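Local atomic coordinates of inorganic pyrophosphatase (Shewanella sp. AS-11, PDB entry 6LL8), a protein that probably hydrolyses inorganic diphosphate to two phosphates, as a type II pyrophosphatase whose active site gathers metal ions between two domains. Residues A[7-12]-A[77-82]; A[70-75]-A[91-96]; A[148-153]-A[254-259]; A[215-220]-A[292-297]. One frame throughout, in Å; residues are numbered along the deposited sequence. Where two conformers were deposited one is given.

The four contacts illustrate how chemistry follows place in a two-domain enzyme. Interactions 1 and 2 lie in the DHH domain and touch each other, V7 pairing with Y70 and V72 between neighbouring strands of the parallel sheet, while H9 and D73 share a magnesium. Interaction 2 is buried, as is interaction 4 in the DHHA2 domain; they meet where K295 packs on H95 and H96, and both grip the imidodiphosphate. Metal ligation dominates interaction 2, hydrogen bonds from cationic side chains interaction 4. Interaction 3 uses the neighbouring strand of the same mixed sheet as interaction 4 but is partly buried, like interaction 1; each has a lysine with waters at its outer end, but only in interaction 1 does it form a salt bridge across the contact.

Interaction 1: A[7-12]-A[77-82]; sequences VGHKIP and ITQAPD. With MG (magnesium ion), chain C.
K10 and Q79 meet where two loops of the DHH domain, each following a strand of its parallel sheet, lie against one another beside the metal centre. The backbone supplies one nearly straight hydrogen bond, from K10 N to Q79 O (2.9 Å, 168° at the hydrogen), and the same oxygen receives a CA-H...O contact from H9.

Side-chain packing is modest. H9 and Q79 run side by side in the same direction, Q79 OE1 lying 3.6 Å from H9 CB, with the ring and amide planes almost perpendicular. H9 CG stands between the backbone N and the carbonyl carbon (chi1 51°), which folds the ring toward K10 O. The imidazole is fixed at both nitrogens: ND1 donates in the ring plane to K10 O (2.9 Å) and more weakly to I11 O, which leaves NE2 to bind magnesium at 2.2 Å. D13 and D73 are further ligands of that ion, so this loop is part of the active site.

The extended chain of K10 passes the carbonyls of T78 and A80, and its ammonium group donates to two waters, one bonded to T78 O at 2.7 Å and the other near the carbonyls of I77 and A80. K10 NZ forms a salt bridge to D82 OD1, 2.6 Å away on the syn side of the carboxylate.

Interaction 2: A[70-75]-A[91-96]; sequences YIVDHS and GIVDHH. With MG (magnesium ion), chain D; MG (magnesium ion), chain C; 2PN (imidodiphosphoric acid), chain I.
The Y70 ring lies flat over G91, whose CA sits 3.5 Å from the ring centroid and only 4° off its normal, a CH-pi contact; V93 N comes to the ring's edge. CG of Y70 is anti to the backbone N (chi1 -152°), which carries the ring across to the neighbouring strand, where G91, with no side chain, lets it lie against the backbone. The H95 imidazole, its ND1 hydrogen-bonded to V114 O, has D73 OD1 at its edge, nearly coplanar, and both bind one magnesium, D73 OD1 at 2.1 Å and H95 NE2 at 2.2 Å. D73 OD2, hydrogen-bonded by S16 OG, binds a second magnesium; imidodiphosphate O3 and O1 ligate the first and second ion respectively. At the edge of H96, NE2 accepts from ligand N1 (2.8 Å), while ND1 donates straight (179°) to the syn lone pair of D94 OD1 at 2.7 Å. That oxygen also takes H95 N from above the carboxylate plane. With an alanine in place of D94, H96 ND1 and H95 N would probably lose this shared acceptor, and the H96 ring would be likely to turn more freely. Before these loops in sequence, the strands run parallel, joined by I71 N to G91 O, V93 N to I71 O and D73 N to V93 O. Strand 68-72 lies between 4-7 and 88-94; helices 14-29 and 117-128 pack on the face bearing Y70 and V93, and strand 108-111 flanks 88-94.

Interaction 3: A[148-153]-A[254-259]; sequences TVIFKS and TDIMKE
I256 opens the contact just past strand 248-255, whose last residue, D255, shapes the turn by accepting M257 N and K258 N at OD1, an Asx turn and Asx motif. I256 CG2 packs 3.6 Å from V149 CG1, and its CD1 more distantly approaches I150 CD1. The carbonyl oxygen of I256 accepts K152 NZ at 3.0 Å, the donor lying above the carbonyl plane. E259 ends the segment; a water links its OE1 to K152 O, while OE2 stays 4.3 Å from K152 NZ, too far for a salt bridge but near enough for the opposite charges to attract. A methionine in place of K152 would remove the ammonium group and would probably leave I256 O without this donor and E259 without its nearby positive charge. F184 of helix 176-187 touches both V149 and I256. On the other side V149 closes helix 134-147 with a Schellman motif and starts a type I' turn reaching K152, so the contact joins a capped helix end to the turn after a DHHA2 strand.

Interaction 4: A[215-220]-A[292-297]; sequences IGQLEV and LSRKKQ. With 2PN (imidodiphosphoric acid), chain I.
Strand 215-220 faces the start of helix 294-307, with Q217 and R294 nearest at 8.0 Å between CA atoms, too far for backbone-to-backbone bonds; side chains reach across to the opposite backbone. Q217, extended from a CG anti to its own nitrogen (chi1 -177°), sends NE2 to L292 O (3.0 Å, 158°); that oxygen lies in the amide plane, whereas the donor stands above the carbonyl plane. NE2 also donates to T254 OG1, and a water that accepts from R294 N lies within hydrogen-bonding reach of Q217 OE1 and ligand O5. R294 CD packs alongside I215 CG2 at 3.6 Å, the two chains running in opposite directions, and Q217 CB lies over one face of the guanidinium. In this DHHA2 domain the N-terminus of helix 294-307 meets the imidodiphosphate: S293 is the N-cap, its OG accepting K296 N. R294 NE points straight at ligand O4 (2.8 Å, 174°), and NH2 reaches O5 at 3.0 Å and D202. NH1 bonds weakly to I215 O. K295 N donates to ligand O6, while its curled chain brings NZ to O6 and, at 2.9 Å, O3.

Interaction 1: A[7-12]-A[77-82]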
loop_
_atom_site.group_PDB
_atom_site.type_symbol
_atom_site.label_atom_id
_atom_site.label_comp_id
_atom_site.label_asym_id
_atom_site.label_seq_id
_atom_site.Cartn_x
_atom_site.Cartn_y
_atom_site.Cartn_z
ATOM N N VAL A 7 -0.882 0.594 -13.284
ATOM C CA VAL A 7 0.220 0.967 -12.374
ATOM C C VAL A 7 -0.343 1.436 -11.034
ATOM O O VAL A 7 -1.284 2.234 -10.954
ATOM C CB VAL A 7 1.152 1.973 -13.028
ATOM C CG1 VAL A 7 0.459 3.244 -13.359
ATOM C CG2 VAL A 7 2.367 2.249 -12.175
ATOM N N GLY A 8 0.298 0.937 -9.996
ATOM C CA GLY A 8 -0.033 1.285 -8.617
ATOM C C GLY A 8 0.773 2.441 -8.089
ATOM O O GLY A 8 1.356 3.220 -8.828
ATOM N N HIS A 9 0.743 2.596 -6.775
ATOM C CA HIS A 9 1.327 3.800 -6.175
ATOM C C HIS A 9 2.840 3.827 -6.280
ATOM O O HIS A 9 3.508 2.787 -6.302
ATOM C CB HIS A 9 0.837 4.033 -4.735
ATOM C CG HIS A 9 0.936 2.904 -3.759
ATOM N ND1 HIS A 9 2.122 2.494 -3.170
ATOM C CD2 HIS A 9 -0.036 2.130 -3.214
ATOM C CE1 HIS A 9 1.820 1.479 -2.323
ATOM N NE2 HIS A 9 0.515 1.234 -2.329
ATOM N N LYS A 10 3.382 5.042 -6.207
ATOM C CA LYS A 10 4.792 5.246 -5.893
ATOM C C LYS A 10 5.147 4.418 -4.666
ATOM O O LYS A 10 4.335 4.267 -3.766
ATOM C CB LYS A 10 5.065 6.724 -5.649
ATOM C CG LYS A 10 5.157 7.609 -6.875
ATOM C CD LYS A 10 5.577 9.021 -6.556
ATOM C CE LYS A 10 5.920 9.819 -7.788
ATOM N NZ LYS A 10 6.401 11.156 -7.349
ATOM N N ILE A 11 6.375 3.935 -4.646
ATOM C CA ILE A 11 6.839 3.046 -3.551
ATOM C C ILE A 11 5.859 1.884 -3.474
ATOM O O ILE A 11 5.084 1.691 -2.530
ATOM C CB ILE A 11 7.078 3.773 -2.223
ATOM C CG1 ILE A 11 8.027 4.961 -2.489
ATOM C CG2 ILE A 11 7.652 2.788 -1.205
ATOM C CD1 ILE A 11 8.409 5.731 -1.295
ATOM N N PRO A 12 5.791 1.088 -4.548
ATOM C CA PRO A 12 4.728 0.085 -4.642
ATOM C C PRO A 12 4.909 -0.998 -3.586
ATOM O O PRO A 12 6.010 -1.444 -3.300
ATOM C CB PRO A 12 4.911 -0.487 -6.032
ATOM C CG PRO A 12 6.339 -0.213 -6.394
ATOM C CD PRO A 12 6.634 1.139 -5.754
ATOM N N ILE A 77 -2.672 12.504 -6.258
ATOM C CA ILE A 77 -1.608 13.139 -7.053
ATOM C C ILE A 77 -0.244 12.747 -6.502
ATOM O O ILE A 77 0.656 12.421 -7.283
ATOM C CB ILE A 77 -1.785 14.659 -7.095
ATOM C CG1 ILE A 77 -3.010 15.003 -7.929
ATOM C CG2 ILE A 77 -0.558 15.386 -7.620
ATOM C CD1 ILE A 77 -3.390 16.478 -7.845
ATOM N N THR A 78 -0.050 12.766 -5.188
ATOM C CA THR A 78 1.270 12.533 -4.578
ATOM C C THR A 78 1.761 11.101 -4.774
ATOM O O THR A 78 2.948 10.845 -4.542
ATOM C CB THR A 78 1.264 12.837 -3.070
ATOM O OG1 THR A 78 0.190 12.086 -2.488
ATOM C CG2 THR A 78 1.180 14.318 -2.747
ATOM N N GLN A 79 0.912 10.172 -5.126
ATOM C CA GLN A 79 1.280 8.755 -5.276
ATOM C C GLN A 79 1.228 8.320 -6.735
ATOM O O GLN A 79 1.576 7.178 -7.026
ATOM C CB GLN A 79 0.373 7.890 -4.409
ATOM C CG GLN A 79 0.564 8.202 -2.934
ATOM C CD GLN A 79 -0.401 7.426 -2.078
ATOM O OE1 GLN A 79 -0.660 6.241 -2.383
ATOM N NE2 GLN A 79 -0.763 8.050 -0.943
ATOM N N ALA A 80 0.793 9.192 -7.638
ATOM C CA ALA A 80 0.678 8.907 -9.071
ATOM C C ALA A 80 1.981 9.232 -9.767
ATOM O O ALA A 80 2.853 9.915 -9.228
ATOM C CB ALA A 80 -0.408 9.769 -9.670
ATOM N N PRO A 81 2.140 8.807 -11.035
ATOM C CA PRO A 81 3.273 9.301 -11.813
ATOM C C PRO A 81 3.331 10.834 -11.792
ATOM O O PRO A 81 2.296 11.479 -11.813
ATOM C CB PRO A 81 2.983 8.750 -13.217
ATOM C CG PRO A 81 2.120 7.518 -12.980
ATOM C CD PRO A 81 1.249 7.909 -11.806
ATOM N N ASP A 82 4.539 11.358 -11.893
ATOM C CA ASP A 82 4.719 12.820 -11.798
ATOM C C ASP A 82 3.982 13.532 -12.941
ATOM O O ASP A 82 3.497 14.647 -12.741
ATOM C CB ASP A 82 6.184 13.179 -11.831
ATOM C CG ASP A 82 6.943 12.836 -10.578
ATOM O OD1 ASP A 82 6.296 12.584 -9.549
ATOM O OD2 ASP A 82 8.184 12.925 -10.632
HETATM MG MG MG C . -0.661 -0.454 -1.505
HETATM O O HOH W 1 5.134 12.484 -4.741
HETATM O O HOH W 2 3.593 12.124 -7.771
#

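Interaction 2: A[70-75]-A[91-96]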
loop_
_atom_site.group_PDB
_atom_site.type_symbol
_atom_site.label_atom_id
_atom_site.label_comp_id
_atom_site.label_asym_id
_atom_site.label_seq_id
_atom_site.Cartn_x
_atom_site.Cartn_y
_atom_site.Cartn_z
ATOM N N TYR A 70 -4.405 2.963 -16.143
ATOM C CA TYR A 70 -5.367 2.376 -15.187
ATOM C C TYR A 70 -4.634 2.348 -13.867
ATOM O O TYR A 70 -3.653 1.610 -13.676
ATOM C CB TYR A 70 -5.839 0.998 -15.637
ATOM C CG TYR A 70 -7.216 0.652 -15.149
ATOM C CD1 TYR A 70 -7.515 0.595 -13.798
ATOM C CD2 TYR A 70 -8.225 0.336 -16.044
ATOM C CE1 TYR A 70 -8.794 0.297 -13.363
ATOM C CE2 TYR A 70 -9.511 0.008 -15.625
ATOM C CZ TYR A 70 -9.792 0.006 -14.264
ATOM O OH TYR A 70 -11.043 -0.264 -13.774
ATOM N N ILE A 71 -5.082 3.207 -12.955
ATOM C CA ILE A 71 -4.479 3.404 -11.628
ATOM C C ILE A 71 -4.950 2.275 -10.711
ATOM O O ILE A 71 -6.128 1.954 -10.675
ATOM C CB ILE A 71 -4.880 4.769 -11.068
ATOM C CG1 ILE A 71 -4.374 5.924 -11.935
ATOM C CG2 ILE A 71 -4.480 4.926 -9.602
ATOM C CD1 ILE A 71 -2.917 6.197 -11.867
ATOM N N VAL A 72 -4.034 1.753 -9.908
ATOM C CA VAL A 72 -4.315 0.711 -8.896
ATOM C C VAL A 72 -3.908 1.245 -7.530
ATOM O O VAL A 72 -2.805 1.756 -7.361
ATOM C CB VAL A 72 -3.548 -0.575 -9.251
ATOM C CG1 VAL A 72 -3.818 -1.683 -8.259
ATOM C CG2 VAL A 72 -3.856 -1.041 -10.656
ATOM N N ASP A 73 -4.770 1.029 -6.542
ATOM C CA ASP A 73 -4.365 1.054 -5.121
ATOM C C ASP A 73 -4.057 2.461 -4.605
ATOM O O ASP A 73 -3.410 2.561 -3.554
ATOM C CB ASP A 73 -3.230 0.072 -4.873
ATOM C CG ASP A 73 -2.861 -0.270 -3.466
ATOM O OD1 ASP A 73 -3.772 -0.490 -2.612
ATOM O OD2 ASP A 73 -1.647 -0.385 -3.243
ATOM N N HIS A 74 -4.567 3.500 -5.239
ATOM C CA HIS A 74 -4.595 4.870 -4.693
ATOM C C HIS A 74 -5.456 5.750 -5.584
ATOM O O HIS A 74 -5.759 5.347 -6.709
ATOM C CB HIS A 74 -3.183 5.457 -4.582
ATOM C CG HIS A 74 -2.616 5.866 -5.878
ATOM N ND1 HIS A 74 -2.654 7.188 -6.300
ATOM C CD2 HIS A 74 -2.004 5.127 -6.818
ATOM C CE1 HIS A 74 -2.074 7.192 -7.502
ATOM N NE2 HIS A 74 -1.638 5.981 -7.854
ATOM N N SER A 75 -5.715 6.981 -5.144
ATOM C CA SER A 75 -6.283 7.994 -6.040
ATOM C C SER A 75 -5.705 9.378 -5.749
ATOM O O SER A 75 -6.446 10.374 -5.776
ATOM C CB SER A 75 -7.782 7.979 -6.042
ATOM O OG SER A 75 -8.332 8.194 -4.749
ATOM N N GLY A 91 -9.026 4.418 -15.792
ATOM C CA GLY A 91 -9.619 3.637 -14.714
ATOM C C GLY A 91 -8.896 3.824 -13.414
ATOM O O GLY A 91 -7.705 4.183 -13.423
ATOM N N ILE A 92 -9.587 3.554 -12.319
ATOM C CA ILE A 92 -9.011 3.442 -10.969
ATOM C C ILE A 92 -9.644 2.212 -10.345
ATOM O O ILE A 92 -10.887 2.123 -10.310
ATOM C CB ILE A 92 -9.273 4.664 -10.090
ATOM C CG1 ILE A 92 -8.739 5.942 -10.764
ATOM C CG2 ILE A 92 -8.671 4.466 -8.708
ATOM C CD1 ILE A 92 -9.118 7.209 -10.034
ATOM N N VAL A 93 -8.838 1.319 -9.803
ATOM C CA VAL A 93 -9.317 0.221 -8.933
ATOM C C VAL A 93 -8.616 0.395 -7.604
ATOM O O VAL A 93 -7.380 0.463 -7.557
ATOM C CB VAL A 93 -9.113 -1.166 -9.562
ATOM C CG1 VAL A 93 -7.677 -1.466 -9.958
ATOM C CG2 VAL A 93 -9.664 -2.224 -8.631
ATOM N N ASP A 94 -9.383 0.497 -6.514
ATOM C CA ASP A 94 -8.767 0.930 -5.248
ATOM C C ASP A 94 -9.681 0.636 -4.085
ATOM O O ASP A 94 -10.838 0.242 -4.243
ATOM C CB ASP A 94 -8.414 2.418 -5.326
ATOM C CG ASP A 94 -7.542 2.927 -4.199
ATOM O OD1 ASP A 94 -6.798 2.089 -3.602
ATOM O OD2 ASP A 94 -7.581 4.133 -3.926
ATOM N N HIS A 95 -9.162 0.914 -2.894
ATOM C CA HIS A 95 -9.826 0.727 -1.590
ATOM C C HIS A 95 -9.391 1.807 -0.594
ATOM O O HIS A 95 -9.465 1.587 0.606
ATOM C CB HIS A 95 -9.585 -0.686 -1.070
ATOM C CG HIS A 95 -8.161 -1.051 -0.756
ATOM N ND1 HIS A 95 -7.859 -1.784 0.363
ATOM C CD2 HIS A 95 -6.988 -0.880 -1.413
ATOM C CE1 HIS A 95 -6.543 -2.025 0.352
ATOM N NE2 HIS A 95 -5.971 -1.498 -0.708
ATOM N N HIS A 96 -8.939 2.954 -1.095
ATOM C CA HIS A 96 -8.566 4.119 -0.276
ATOM C C HIS A 96 -9.637 5.199 -0.334
ATOM O O HIS A 96 -10.559 5.137 -1.166
ATOM C CB HIS A 96 -7.223 4.712 -0.737
ATOM C CG HIS A 96 -6.054 3.845 -0.417
ATOM N ND1 HIS A 96 -5.637 2.795 -1.240
ATOM C CD2 HIS A 96 -5.187 3.854 0.634
ATOM C CE1 HIS A 96 -4.584 2.208 -0.669
ATOM N NE2 HIS A 96 -4.278 2.843 0.464
HETATM MG MG MG D . -3.776 -1.893 -0.983
HETATM MG MG MG C . -0.661 -0.454 -1.505
HETATM P P1 2PN I . -2.267 -0.061 1.128
HETATM O O1 2PN I . -1.510 0.558 -0.044
HETATM O O2 2PN I . -1.415 -1.019 1.918
HETATM O O3 2PN I . -3.567 -0.690 0.664
HETATM N N1 2PN I . -2.680 1.179 2.127
HETATM P P2 2PN I . -2.207 1.676 3.627
HETATM O O4 2PN I . -1.865 3.152 3.447
HETATM O O5 2PN I . -0.985 0.878 4.028
HETATM O O6 2PN I . -3.373 1.476 4.564
HETATM O O HOH W 3 -9.611 5.892 -4.121
#

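Interaction 3: A[148-153]-A[254-259]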
loop_
_atom_site.group_PDB
_atom_site.type_symbol
_atom_site.label_atom_id
_atom_site.label_comp_id
_atom_site.label_asym_id
_atom_site.label_seq_id
_atom_site.Cartn_x
_atom_site.Cartn_y
_atom_site.Cartn_z
ATOM N N THR A 148 -4.517 -7.254 4.386
ATOM C CA THR A 148 -5.402 -7.494 5.519
ATOM C C THR A 148 -4.642 -7.964 6.755
ATOM O O THR A 148 -5.289 -8.206 7.778
ATOM C CB THR A 148 -6.496 -8.489 5.201
ATOM O OG1 THR A 148 -5.966 -9.794 5.013
ATOM C CG2 THR A 148 -7.369 -8.064 4.045
ATOM N N VAL A 149 -3.336 -8.088 6.674
ATOM C CA VAL A 149 -2.532 -8.558 7.829
ATOM C C VAL A 149 -3.091 -9.909 8.293
ATOM O O VAL A 149 -3.416 -10.121 9.477
ATOM C CB VAL A 149 -2.377 -7.514 8.947
ATOM C CG1 VAL A 149 -1.309 -7.964 9.944
ATOM C CG2 VAL A 149 -2.039 -6.151 8.372
ATOM N N ILE A 150 -3.206 -10.839 7.365
ATOM C CA ILE A 150 -3.703 -12.197 7.686
ATOM C C ILE A 150 -5.060 -12.076 8.374
ATOM O O ILE A 150 -5.361 -12.797 9.346
ATOM C CB ILE A 150 -2.702 -13.037 8.499
ATOM C CG1 ILE A 150 -1.230 -12.703 8.239
ATOM C CG2 ILE A 150 -2.989 -14.511 8.242
ATOM C CD1 ILE A 150 -0.233 -13.439 9.143
ATOM N N PHE A 151 -5.893 -11.193 7.855
ATOM C CA PHE A 151 -7.286 -10.947 8.304
ATOM C C PHE A 151 -7.342 -10.188 9.630
ATOM O O PHE A 151 -8.458 -9.967 10.129
ATOM C CB PHE A 151 -8.135 -12.214 8.367
ATOM C CG PHE A 151 -8.088 -13.112 7.171
ATOM C CD1 PHE A 151 -7.939 -12.631 5.878
ATOM C CD2 PHE A 151 -8.354 -14.454 7.332
ATOM C CE1 PHE A 151 -7.986 -13.492 4.804
ATOM C CE2 PHE A 151 -8.410 -15.307 6.247
ATOM C CZ PHE A 151 -8.219 -14.825 4.978
ATOM N N LYS A 152 -6.221 -9.779 10.197
ATOM C CA LYS A 152 -6.234 -9.073 11.495
ATOM C C LYS A 152 -6.579 -7.595 11.349
ATOM O O LYS A 152 -7.048 -6.971 12.292
ATOM C CB LYS A 152 -4.854 -9.161 12.153
ATOM C CG LYS A 152 -4.374 -10.560 12.509
ATOM C CD LYS A 152 -2.902 -10.591 12.935
ATOM C CE LYS A 152 -2.392 -11.974 13.326
ATOM N NZ LYS A 152 -1.442 -11.836 14.426
ATOM N N SER A 153 -6.272 -7.005 10.216
ATOM C CA SER A 153 -6.476 -5.560 10.040
ATOM C C SER A 153 -7.959 -5.244 10.098
ATOM O O SER A 153 -8.763 -5.972 9.506
ATOM C CB SER A 153 -5.896 -5.094 8.743
ATOM O OG SER A 153 -6.069 -3.691 8.611
ATOM N N THR A 254 4.835 -1.160 13.428
ATOM C CA THR A 254 3.580 -1.894 13.622
ATOM C C THR A 254 3.894 -3.338 13.967
ATOM O O THR A 254 4.510 -4.041 13.188
ATOM C CB THR A 254 2.709 -1.795 12.388
ATOM O OG1 THR A 254 2.419 -0.417 12.144
ATOM C CG2 THR A 254 1.444 -2.600 12.533
ATOM N N ASP A 255 3.440 -3.772 15.145
ATOM C CA ASP A 255 3.605 -5.153 15.614
ATOM C C ASP A 255 2.321 -5.893 15.288
ATOM O O ASP A 255 1.264 -5.580 15.856
ATOM C CB ASP A 255 3.910 -5.111 17.108
ATOM C CG ASP A 255 4.217 -6.459 17.707
ATOM O OD1 ASP A 255 3.471 -7.395 17.399
ATOM O OD2 ASP A 255 5.270 -6.557 18.438
ATOM N N ILE A 256 2.408 -6.843 14.372
ATOM C CA ILE A 256 1.197 -7.541 13.898
ATOM C C ILE A 256 0.702 -8.578 14.893
ATOM O O ILE A 256 -0.424 -9.040 14.732
ATOM C CB ILE A 256 1.368 -8.126 12.507
ATOM C CG1 ILE A 256 2.289 -9.336 12.476
ATOM C CG2 ILE A 256 1.771 -7.044 11.523
ATOM C CD1 ILE A 256 1.890 -10.392 11.497
ATOM N N MET A 257 1.495 -8.911 15.888
ATOM C CA MET A 257 1.031 -9.870 16.913
ATOM C C MET A 257 0.412 -9.103 18.098
ATOM O O MET A 257 -0.664 -9.541 18.526
ATOM C CB MET A 257 2.169 -10.817 17.320
ATOM C CG MET A 257 2.880 -11.480 16.101
ATOM S SD MET A 257 1.851 -12.562 15.019
ATOM C CE MET A 257 1.470 -13.851 16.200
ATOM N N LYS A 258 1.000 -8.023 18.584
ATOM C CA LYS A 258 0.379 -7.115 19.592
ATOM C C LYS A 258 -0.826 -6.404 18.973
ATOM O O LYS A 258 -1.675 -5.872 19.703
ATOM C CB LYS A 258 1.351 -6.010 20.060
ATOM C CG LYS A 258 2.550 -6.474 20.882
ATOM C CD LYS A 258 3.556 -5.340 21.144
ATOM C CE LYS A 258 4.794 -5.830 21.866
ATOM N NZ LYS A 258 5.374 -7.039 21.216
ATOM N N GLU A 259 -0.821 -6.283 17.652
ATOM C CA GLU A 259 -1.830 -5.519 16.897
ATOM C C GLU A 259 -1.859 -4.069 17.373
ATOM O O GLU A 259 -2.924 -3.517 17.691
ATOM C CB GLU A 259 -3.203 -6.169 16.968
ATOM C CG GLU A 259 -3.209 -7.585 16.416
ATOM C CD GLU A 259 -4.547 -8.271 16.291
ATOM O OE1 GLU A 259 -5.553 -7.585 16.405
ATOM O OE2 GLU A 259 -4.554 -9.506 16.168
HETATM O O HOH W 4 -7.576 -8.156 14.721
HETATM O O HOH W 5 -2.344 -11.072 16.592
#

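Interaction 4: A[215-220]-A[292-297]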
loop_
_atom_site.group_PDB
_atom_site.type_symbol
_atom_site.label_atom_id
_atom_site.label_comp_id
_atom_site.label_asym_id
_atom_site.label_seq_id
_atom_site.Cartn_x
_atom_site.Cartn_y
_atom_site.Cartn_z
ATOM N N ILE A 215 4.116 9.565 5.603
ATOM C CA ILE A 215 3.843 8.498 6.590
ATOM C C ILE A 215 4.480 7.204 6.083
ATOM O O ILE A 215 4.065 6.702 5.023
ATOM C CB ILE A 215 2.339 8.296 6.810
ATOM C CG1 ILE A 215 1.627 9.623 7.079
ATOM C CG2 ILE A 215 2.132 7.273 7.907
ATOM C CD1 ILE A 215 0.138 9.512 7.302
ATOM N N GLY A 216 5.416 6.669 6.835
ATOM C CA GLY A 216 5.956 5.346 6.589
ATOM C C GLY A 216 5.356 4.333 7.529
ATOM O O GLY A 216 4.773 4.685 8.568
ATOM N N GLN A 217 5.506 3.077 7.173
ATOM C CA GLN A 217 5.059 1.968 8.027
ATOM C C GLN A 217 6.015 0.805 7.879
ATOM O O GLN A 217 6.459 0.512 6.763
ATOM C CB GLN A 217 3.635 1.558 7.678
ATOM C CG GLN A 217 3.111 0.457 8.609
ATOM C CD GLN A 217 1.631 0.215 8.518
ATOM O OE1 GLN A 217 1.048 0.354 7.447
ATOM N NE2 GLN A 217 0.991 -0.109 9.629
ATOM N N LEU A 218 6.315 0.166 8.994
ATOM C CA LEU A 218 7.099 -1.074 9.034
ATOM C C LEU A 218 6.323 -2.080 9.866
ATOM O O LEU A 218 6.352 -2.031 11.104
ATOM C CB LEU A 218 8.483 -0.825 9.604
ATOM C CG LEU A 218 9.354 0.068 8.742
ATOM C CD1 LEU A 218 10.501 0.656 9.548
ATOM C CD2 LEU A 218 9.866 -0.684 7.521
ATOM N N GLU A 219 5.658 -3.008 9.206
ATOM C CA GLU A 219 4.930 -4.105 9.850
ATOM C C GLU A 219 5.877 -5.268 10.094
ATOM O O GLU A 219 6.568 -5.722 9.175
ATOM C CB GLU A 219 3.804 -4.610 8.949
ATOM C CG GLU A 219 2.700 -3.615 8.629
ATOM C CD GLU A 219 1.998 -4.026 7.342
ATOM O OE1 GLU A 219 2.712 -4.162 6.305
ATOM O OE2 GLU A 219 0.807 -4.264 7.374
ATOM N N VAL A 220 5.911 -5.709 11.335
ATOM C CA VAL A 220 6.819 -6.794 11.754
ATOM C C VAL A 220 6.106 -7.683 12.758
ATOM O O VAL A 220 5.073 -7.304 13.316
ATOM C CB VAL A 220 8.119 -6.225 12.357
ATOM C CG1 VAL A 220 8.884 -5.366 11.373
ATOM C CG2 VAL A 220 7.849 -5.471 13.632
ATOM N N LEU A 292 -3.313 -0.935 13.279
ATOM C CA LEU A 292 -2.654 -1.693 12.194
ATOM C C LEU A 292 -2.713 -0.935 10.870
ATOM O O LEU A 292 -1.800 -1.108 10.060
ATOM C CB LEU A 292 -3.292 -3.082 12.012
ATOM C CG LEU A 292 -3.037 -4.087 13.125
ATOM C CD1 LEU A 292 -3.906 -5.333 12.926
ATOM C CD2 LEU A 292 -1.569 -4.478 13.204
ATOM N N SER A 293 -3.823 -0.271 10.586
ATOM C CA SER A 293 -4.155 0.229 9.241
ATOM C C SER A 293 -3.867 1.722 9.085
ATOM O O SER A 293 -4.489 2.552 9.788
ATOM C CB SER A 293 -5.603 0.001 8.975
ATOM O OG SER A 293 -6.007 0.655 7.782
ATOM N N ARG A 294 -3.009 2.070 8.147
ATOM C CA ARG A 294 -2.785 3.489 7.837
ATOM C C ARG A 294 -4.041 4.095 7.224
ATOM O O ARG A 294 -4.506 5.156 7.676
ATOM C CB ARG A 294 -1.533 3.609 6.967
ATOM C CG ARG A 294 -1.217 5.027 6.491
ATOM C CD ARG A 294 0.143 5.161 5.843
ATOM N NE ARG A 294 0.331 4.174 4.815
ATOM C CZ ARG A 294 1.487 3.642 4.435
ATOM N NH1 ARG A 294 2.640 4.186 4.786
ATOM N NH2 ARG A 294 1.483 2.551 3.690
ATOM N N LYS A 295 -4.635 3.457 6.215
ATOM C CA LYS A 295 -5.786 4.076 5.522
ATOM C C LYS A 295 -6.986 4.248 6.464
ATOM O O LYS A 295 -7.743 5.188 6.258
ATOM C CB LYS A 295 -6.223 3.297 4.272
ATOM C CG LYS A 295 -6.905 1.968 4.551
ATOM C CD LYS A 295 -7.490 1.290 3.301
ATOM C CE LYS A 295 -6.490 0.956 2.222
ATOM N NZ LYS A 295 -5.437 0.021 2.699
ATOM N N LYS A 296 -7.176 3.367 7.446
ATOM C CA LYS A 296 -8.419 3.398 8.240
ATOM C C LYS A 296 -8.210 4.034 9.598
ATOM O O LYS A 296 -9.122 4.692 10.107
ATOM C CB LYS A 296 -9.001 1.998 8.361
ATOM C CG LYS A 296 -10.357 1.895 8.993
ATOM C CD LYS A 296 -10.924 0.500 8.913
ATOM C CE LYS A 296 -12.212 0.299 9.680
ATOM N NZ LYS A 296 -13.294 1.135 9.159
ATOM N N GLN A 297 -7.053 3.849 10.211
ATOM C CA GLN A 297 -6.826 4.231 11.612
ATOM C C GLN A 297 -5.871 5.401 11.762
ATOM O O GLN A 297 -5.771 5.931 12.863
ATOM C CB GLN A 297 -6.348 3.047 12.429
ATOM C CG GLN A 297 -7.365 1.900 12.480
ATOM C CD GLN A 297 -6.773 0.701 13.158
ATOM O OE1 GLN A 297 -5.892 0.019 12.623
ATOM N NE2 GLN A 297 -7.208 0.443 14.377
HETATM P P1 2PN I . -2.267 -0.061 1.128
HETATM O O1 2PN I . -1.510 0.558 -0.044
HETATM O O2 2PN I . -1.415 -1.019 1.918
HETATM O O3 2PN I . -3.567 -0.690 0.664
HETATM N N1 2PN I . -2.680 1.179 2.127
HETATM P P2 2PN I . -2.207 1.676 3.627
HETATM O O4 2PN I . -1.865 3.152 3.447
HETATM O O5 2PN I . -0.985 0.878 4.028
HETATM O O6 2PN I . -3.373 1.476 4.564
HETATM O O HOH W 6 -1.550 0.107 6.732
HETATM O O HOH W 7 -1.609 -2.825 7.857
#